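Nicotinate-nucleotide pyrophosphorylase (Ehrlichia chaffeensis, PDB 3L0G) probably catalyses the decarboxylating transfer of a phosphoribosyl group to quinolinate, giving nicotinate D-ribonucleotide for NAD(+) biosynthesis. Local coordinates at residues L196-L201 and I210-D215; D215-V220 and V245-G250. All coordinates share one frame; numbering follows the deposited sequence. Where two conformers were deposited one is given.

In the fold
Contacts 1 and 2 are worked examples of how the helices of an alpha/beta barrel are seated, first on a strand and then on one another. In the C-terminal domain, helix 194-204 leads into strand 210-214 (contact 1); the same strand runs through D215 into helix 217-225, which then meets the end of helix 238-248 (contact 2). The two centres lie about 14 Å apart, and the contacts share D215. They also touch where C214 SG packs 3.4 Å from Q219 O. As in other enzymes of the family, the active site probably lies at the C-terminal ends of the barrel strands, while contact 1 packs a helix on the barrel wall and contact 2 joins two outer helices.

Contact 1: residues L196-L201 and I210-D215; sequences LAIQRL and IAIECD
Helix 194-204 and strand 210-214 form one helix-to-strand step of the alpha/beta barrel, and I198 and L201 of the helix close on I210 and I212 of the strand. The two segments run nearly antiparallel, at 157°, with axes 10.7 Å apart at closest approach. The join is purely apolar. I210 puts its CD1 into the angle between two helix side chains: I198 CG2 lies 4.0 Å from I210 CD1, and L201 CD2 lies 3.7 Å from I210 CD1. The side chains of L201 and I210 lie alongside, pointing opposite ways, and L201 CD2 also touches I210 CG1. With CG set opposite the backbone N, a chi1 of -169° carries CD2 of L201 to I210; L201 also touches V181 of the neighbouring strand 181-183. On the far side of the helix, R200 forms a salt bridge with E53 of the second subunit, so this helix serves both the barrel and the assembly. I198 divides its two branches between the strand residues: CG2 goes to I210, while the CG1 arm stretches onward (chi2 160°) until I198 CD1 comes within 4.3 Å of I212 CD1.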
loop_
_atom_site.group_PDB
_atom_site.type_symbol
_atom_site.label_atom_id
_atom_site.label_comp_id
_atom_site.label_asym_id
_atom_site.label_seq_id
_atom_site.Cartn_x
_atom_site.Cartn_y
_atom_site.Cartn_z
ATOM N N LEU C 196 -18.192 -2.243 -35.289
ATOM C CA LEU C 196 -16.744 -2.545 -35.370
ATOM C C LEU C 196 -16.119 -2.741 -33.989
ATOM O O LEU C 196 -15.288 -3.629 -33.800
ATOM C CB LEU C 196 -15.990 -1.473 -36.156
ATOM C CG LEU C 196 -14.495 -1.717 -36.352
ATOM C CD1 LEU C 196 -14.223 -2.850 -37.366
ATOM C CD2 LEU C 196 -13.858 -0.415 -36.823
ATOM N N ALA C 197 -16.529 -1.940 -33.011
ATOM C CA ALA C 197 -16.053 -2.128 -31.628
ATOM C C ALA C 197 -16.368 -3.540 -31.102
ATOM O O ALA C 197 -15.474 -4.237 -30.563
ATOM C CB ALA C 197 -16.649 -1.033 -30.674
ATOM N N ILE C 198 -17.624 -3.972 -31.244
ATOM C CA ILE C 198 -18.035 -5.267 -30.716
ATOM C C ILE C 198 -17.296 -6.379 -31.470
ATOM O O ILE C 198 -16.793 -7.342 -30.851
ATOM C CB ILE C 198 -19.567 -5.501 -30.831
ATOM C CG1 ILE C 198 -20.339 -4.521 -29.917
ATOM C CG2 ILE C 198 -19.907 -6.953 -30.434
ATOM C CD1 ILE C 198 -21.814 -4.334 -30.290
ATOM N N GLN C 199 -17.254 -6.267 -32.805
ATOM C CA GLN C 199 -16.523 -7.253 -33.613
ATOM C C GLN C 199 -15.082 -7.460 -33.139
ATOM O O GLN C 199 -14.623 -8.621 -32.980
ATOM C CB GLN C 199 -16.516 -6.873 -35.101
ATOM C CG GLN C 199 -17.863 -7.128 -35.844
ATOM C CD GLN C 199 -17.794 -6.745 -37.344
ATOM O OE1 GLN C 199 -18.804 -6.776 -38.070
ATOM N NE2 GLN C 199 -16.590 -6.395 -37.806
ATOM N N ARG C 200 -14.364 -6.345 -32.937
ATOM C CA ARG C 200 -12.956 -6.404 -32.486
ATOM C C ARG C 200 -12.808 -7.018 -31.110
ATOM O O ARG C 200 -11.917 -7.843 -30.884
ATOM C CB ARG C 200 -12.329 -5.005 -32.472
ATOM C CG ARG C 200 -12.012 -4.495 -33.860
ATOM C CD ARG C 200 -11.490 -3.114 -33.771
ATOM N NE ARG C 200 -11.023 -2.602 -35.050
ATOM C CZ ARG C 200 -10.448 -1.409 -35.191
ATOM N NH1 ARG C 200 -10.279 -0.609 -34.138
ATOM N NH2 ARG C 200 -10.042 -1.015 -36.384
ATOM N N LEU C 201 -13.663 -6.595 -30.177
ATOM C CA LEU C 201 -13.626 -7.134 -28.834
ATOM C C LEU C 201 -13.857 -8.640 -28.862
ATOM O O LEU C 201 -13.088 -9.381 -28.267
ATOM C CB LEU C 201 -14.629 -6.455 -27.889
ATOM C CG LEU C 201 -14.416 -6.817 -26.405
ATOM C CD1 LEU C 201 -14.324 -5.585 -25.498
ATOM C CD2 LEU C 201 -15.492 -7.798 -25.954
ATOM N N ILE C 210 -20.599 -8.855 -22.763
ATOM C CA ILE C 210 -20.398 -7.525 -23.364
ATOM C C ILE C 210 -21.478 -6.576 -22.958
ATOM O O ILE C 210 -22.632 -6.825 -23.277
ATOM C CB ILE C 210 -20.353 -7.574 -24.903
ATOM C CG1 ILE C 210 -19.282 -8.570 -25.373
ATOM C CG2 ILE C 210 -20.096 -6.184 -25.451
ATOM C CD1 ILE C 210 -18.970 -8.508 -26.873
ATOM N N ALA C 211 -21.087 -5.496 -22.261
ATOM C CA ALA C 211 -21.944 -4.319 -22.006
ATOM C C ALA C 211 -21.531 -3.140 -22.871
ATOM O O ALA C 211 -20.348 -2.936 -23.104
ATOM C CB ALA C 211 -21.872 -3.898 -20.550
ATOM N N ILE C 212 -22.507 -2.336 -23.324
ATOM C CA ILE C 212 -22.210 -1.166 -24.152
ATOM C C ILE C 212 -23.096 0.026 -23.788
ATOM O O ILE C 212 -24.293 -0.130 -23.558
ATOM C CB ILE C 212 -22.323 -1.505 -25.644
ATOM C CG1 ILE C 212 -21.957 -0.287 -26.531
ATOM C CG2 ILE C 212 -23.717 -2.043 -25.963
ATOM C CD1 ILE C 212 -21.738 -0.639 -28.060
ATOM N N GLU C 213 -22.516 1.216 -23.697
ATOM C CA GLU C 213 -23.340 2.394 -23.443
ATOM C C GLU C 213 -23.850 3.087 -24.709
ATOM O O GLU C 213 -23.114 3.332 -25.683
ATOM C CB GLU C 213 -22.711 3.377 -22.463
ATOM C CG GLU C 213 -21.307 3.712 -22.654
ATOM C CD GLU C 213 -20.866 4.918 -21.801
ATOM O OE1 GLU C 213 -20.359 5.909 -22.402
ATOM O OE2 GLU C 213 -21.049 4.857 -20.547
ATOM N N CYS C 214 -25.142 3.367 -24.677
ATOM C CA CYS C 214 -25.866 3.977 -25.769
ATOM C C CYS C 214 -26.477 5.291 -25.290
ATOM O O CYS C 214 -26.993 5.369 -24.169
ATOM C CB CYS C 214 -26.973 3.026 -26.192
ATOM S SG CYS C 214 -26.421 1.390 -26.801
ATOM N N ASP C 215 -26.443 6.324 -26.114
ATOM C CA ASP C 215 -27.182 7.533 -25.784
ATOM C C ASP C 215 -28.303 7.904 -26.730
ATOM O O ASP C 215 -28.869 8.966 -26.586
ATOM C CB ASP C 215 -26.265 8.723 -25.482
ATOM C CG ASP C 215 -25.344 9.050 -26.590
ATOM O OD1 ASP C 215 -25.592 8.605 -27.736
ATOM O OD2 ASP C 215 -24.347 9.762 -26.300
#

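Contact 2: residues D215-V220 and V245-G250; sequences DNISQV and VDIVNG
I247 and V248, in the last turn of helix 238-248, meet I217 and V220 at the start of helix 217-225, a helix-to-helix contact in the outer layer of the alpha/beta barrel. Just before them, V245 touches L254 of strand 253-257, and V245 O receives the backbone bond from N249 N. I247 was modelled in two conformers. In the one described here its CG1 arm is extended (chi2 169°), bringing I247 CD1 to 3.6 Å from I217 CG2, a closeness tied to this conformer and so doubtful; the side chains pass at a slant. V248 takes a deeper place: V248 CG2 lies 4.0 Å from V220 CG1, and these two valines meet at about a right angle. With CG1 opposite the backbone N (chi1 169°), it is CG2, opposite the carbonyl carbon, that meets V220. At N249 the chain departs from the helix with positive phi, and G250 keeps phi positive as well.

The opposing helix has a well-defined start. N216 is its N-cap, and its OD1 accepts Q219 N at 2.8 Å, the donor lying nearly in line with the amide C=O. Q219 reaches back in turn, its OE1 accepting D215 N at 2.9 Å with a nearly straight N-H...O angle of 170°. The two bonds tie the first turn to the residues leading into it.

I217 and I247 continue the join between the helices, I217 touching K243 and A244, I247 touching E221 and L224. Beneath, V220 rests on I231 and L233 of strand 230-234, and V248 on L254 of the adjacent strand 253-257.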
loop_
_atom_site.group_PDB
_atom_site.type_symbol
_atom_site.label_atom_id
_atom_site.label_comp_id
_atom_site.label_asym_id
_atom_site.label_seq_id
_atom_site.Cartn_x
_atom_site.Cartn_y
_atom_site.Cartn_z
ATOM N N ASP C 215 -26.443 6.324 -26.114
ATOM C CA ASP C 215 -27.182 7.533 -25.784
ATOM C C ASP C 215 -28.303 7.904 -26.730
ATOM O O ASP C 215 -28.869 8.966 -26.586
ATOM C CB ASP C 215 -26.265 8.723 -25.482
ATOM C CG ASP C 215 -25.344 9.050 -26.590
ATOM O OD1 ASP C 215 -25.592 8.605 -27.736
ATOM O OD2 ASP C 215 -24.347 9.762 -26.300
ATOM N N ASN C 216 -28.668 7.012 -27.653
ATOM C CA ASN C 216 -29.924 7.177 -28.389
ATOM C C ASN C 216 -30.471 5.847 -28.836
ATOM O O ASN C 216 -29.836 4.797 -28.638
ATOM C CB ASN C 216 -29.757 8.153 -29.565
ATOM C CG ASN C 216 -28.768 7.651 -30.602
ATOM O OD1 ASN C 216 -28.741 6.471 -30.918
ATOM N ND2 ASN C 216 -27.949 8.545 -31.119
ATOM N N ILE C 217 -31.658 5.866 -29.433
ATOM C CA ILE C 217 -32.346 4.630 -29.761
ATOM C C ILE C 217 -31.647 3.882 -30.915
ATOM O O ILE C 217 -31.594 2.627 -30.944
ATOM C CB ILE C 217 -33.826 4.929 -30.097
ATOM C CG1 ILE C 217 -34.603 5.171 -28.792
ATOM C CG2 ILE C 217 -34.452 3.821 -30.954
ATOM C CD1 ILE C 217 -34.686 3.987 -27.864
ATOM N N SER C 218 -31.134 4.645 -31.869
ATOM C CA SER C 218 -30.343 4.065 -32.950
ATOM C C SER C 218 -29.179 3.221 -32.398
ATOM O O SER C 218 -28.950 2.116 -32.850
ATOM C CB SER C 218 -29.807 5.176 -33.869
ATOM O OG SER C 218 -29.009 4.607 -34.910
ATOM N N GLN C 219 -28.468 3.717 -31.396
ATOM C CA GLN C 219 -27.365 2.939 -30.806
ATOM C C GLN C 219 -27.833 1.725 -30.040
ATOM O O GLN C 219 -27.180 0.689 -30.064
ATOM C CB GLN C 219 -26.498 3.830 -29.925
ATOM C CG GLN C 219 -25.720 4.864 -30.724
ATOM C CD GLN C 219 -24.805 5.674 -29.864
ATOM O OE1 GLN C 219 -25.150 6.007 -28.731
ATOM N NE2 GLN C 219 -23.615 5.980 -30.374
ATOM N N VAL C 220 -28.989 1.824 -29.394
ATOM C CA VAL C 220 -29.616 0.658 -28.801
ATOM C C VAL C 220 -29.968 -0.404 -29.873
ATOM O O VAL C 220 -29.649 -1.587 -29.722
ATOM C CB VAL C 220 -30.885 1.026 -28.035
ATOM C CG1 VAL C 220 -31.597 -0.226 -27.609
ATOM C CG2 VAL C 220 -30.555 1.925 -26.805
ATOM N N VAL C 245 -36.874 -0.159 -23.606
ATOM C CA VAL C 245 -37.380 -1.362 -22.953
ATOM C C VAL C 245 -38.224 -2.152 -23.949
ATOM O O VAL C 245 -38.081 -3.371 -24.066
ATOM C CB VAL C 245 -38.219 -1.040 -21.695
ATOM C CG1 VAL C 245 -38.937 -2.279 -21.174
ATOM C CG2 VAL C 245 -37.344 -0.433 -20.588
ATOM N N ASP C 246 -39.077 -1.453 -24.688
ATOM C CA ASP C 246 -39.943 -2.098 -25.663
ATOM C C ASP C 246 -39.160 -2.781 -26.784
ATOM O O ASP C 246 -39.425 -3.926 -27.149
ATOM C CB ASP C 246 -40.873 -1.068 -26.274
ATOM C CG ASP C 246 -41.880 -1.692 -27.167
ATOM O OD1 ASP C 246 -42.752 -2.405 -26.637
ATOM O OD2 ASP C 246 -41.774 -1.485 -28.389
ATOM N N ILE C 247 -38.196 -2.061 -27.353
ATOM C CA ILE C 247 -37.391 -2.571 -28.470
ATOM C C ILE C 247 -36.540 -3.740 -28.010
ATOM O O ILE C 247 -36.381 -4.707 -28.704
ATOM C CB ILE C 247 -36.424 -1.495 -29.045
ATOM C CG1 ILE C 247 -37.205 -0.376 -29.740
ATOM C CG2 ILE C 247 -35.448 -2.130 -30.042
ATOM C CD1 ILE C 247 -36.367 0.842 -30.092
ATOM N N VAL C 248 -35.964 -3.611 -26.814
ATOM C CA VAL C 248 -35.074 -4.667 -26.297
ATOM C C VAL C 248 -35.881 -5.953 -26.027
ATOM O O VAL C 248 -35.404 -7.061 -26.279
ATOM C CB VAL C 248 -34.308 -4.220 -25.022
ATOM C CG1 VAL C 248 -33.611 -5.417 -24.368
ATOM C CG2 VAL C 248 -33.298 -3.084 -25.342
ATOM N N ASN C 249 -37.098 -5.792 -25.505
ATOM C CA ASN C 249 -38.002 -6.925 -25.281
ATOM C C ASN C 249 -37.331 -8.055 -24.465
ATOM O O ASN C 249 -37.449 -9.227 -24.779
ATOM C CB ASN C 249 -38.517 -7.417 -26.653
ATOM C CG ASN C 249 -39.803 -8.289 -26.567
ATOM O OD1 ASN C 249 -40.089 -9.041 -27.506
ATOM N ND2 ASN C 249 -40.557 -8.190 -25.469
ATOM N N GLY C 250 -36.615 -7.692 -23.413
ATOM C CA GLY C 250 -35.935 -8.664 -22.564
ATOM C C GLY C 250 -34.824 -9.507 -23.191
ATOM O O GLY C 250 -34.423 -10.498 -22.596
#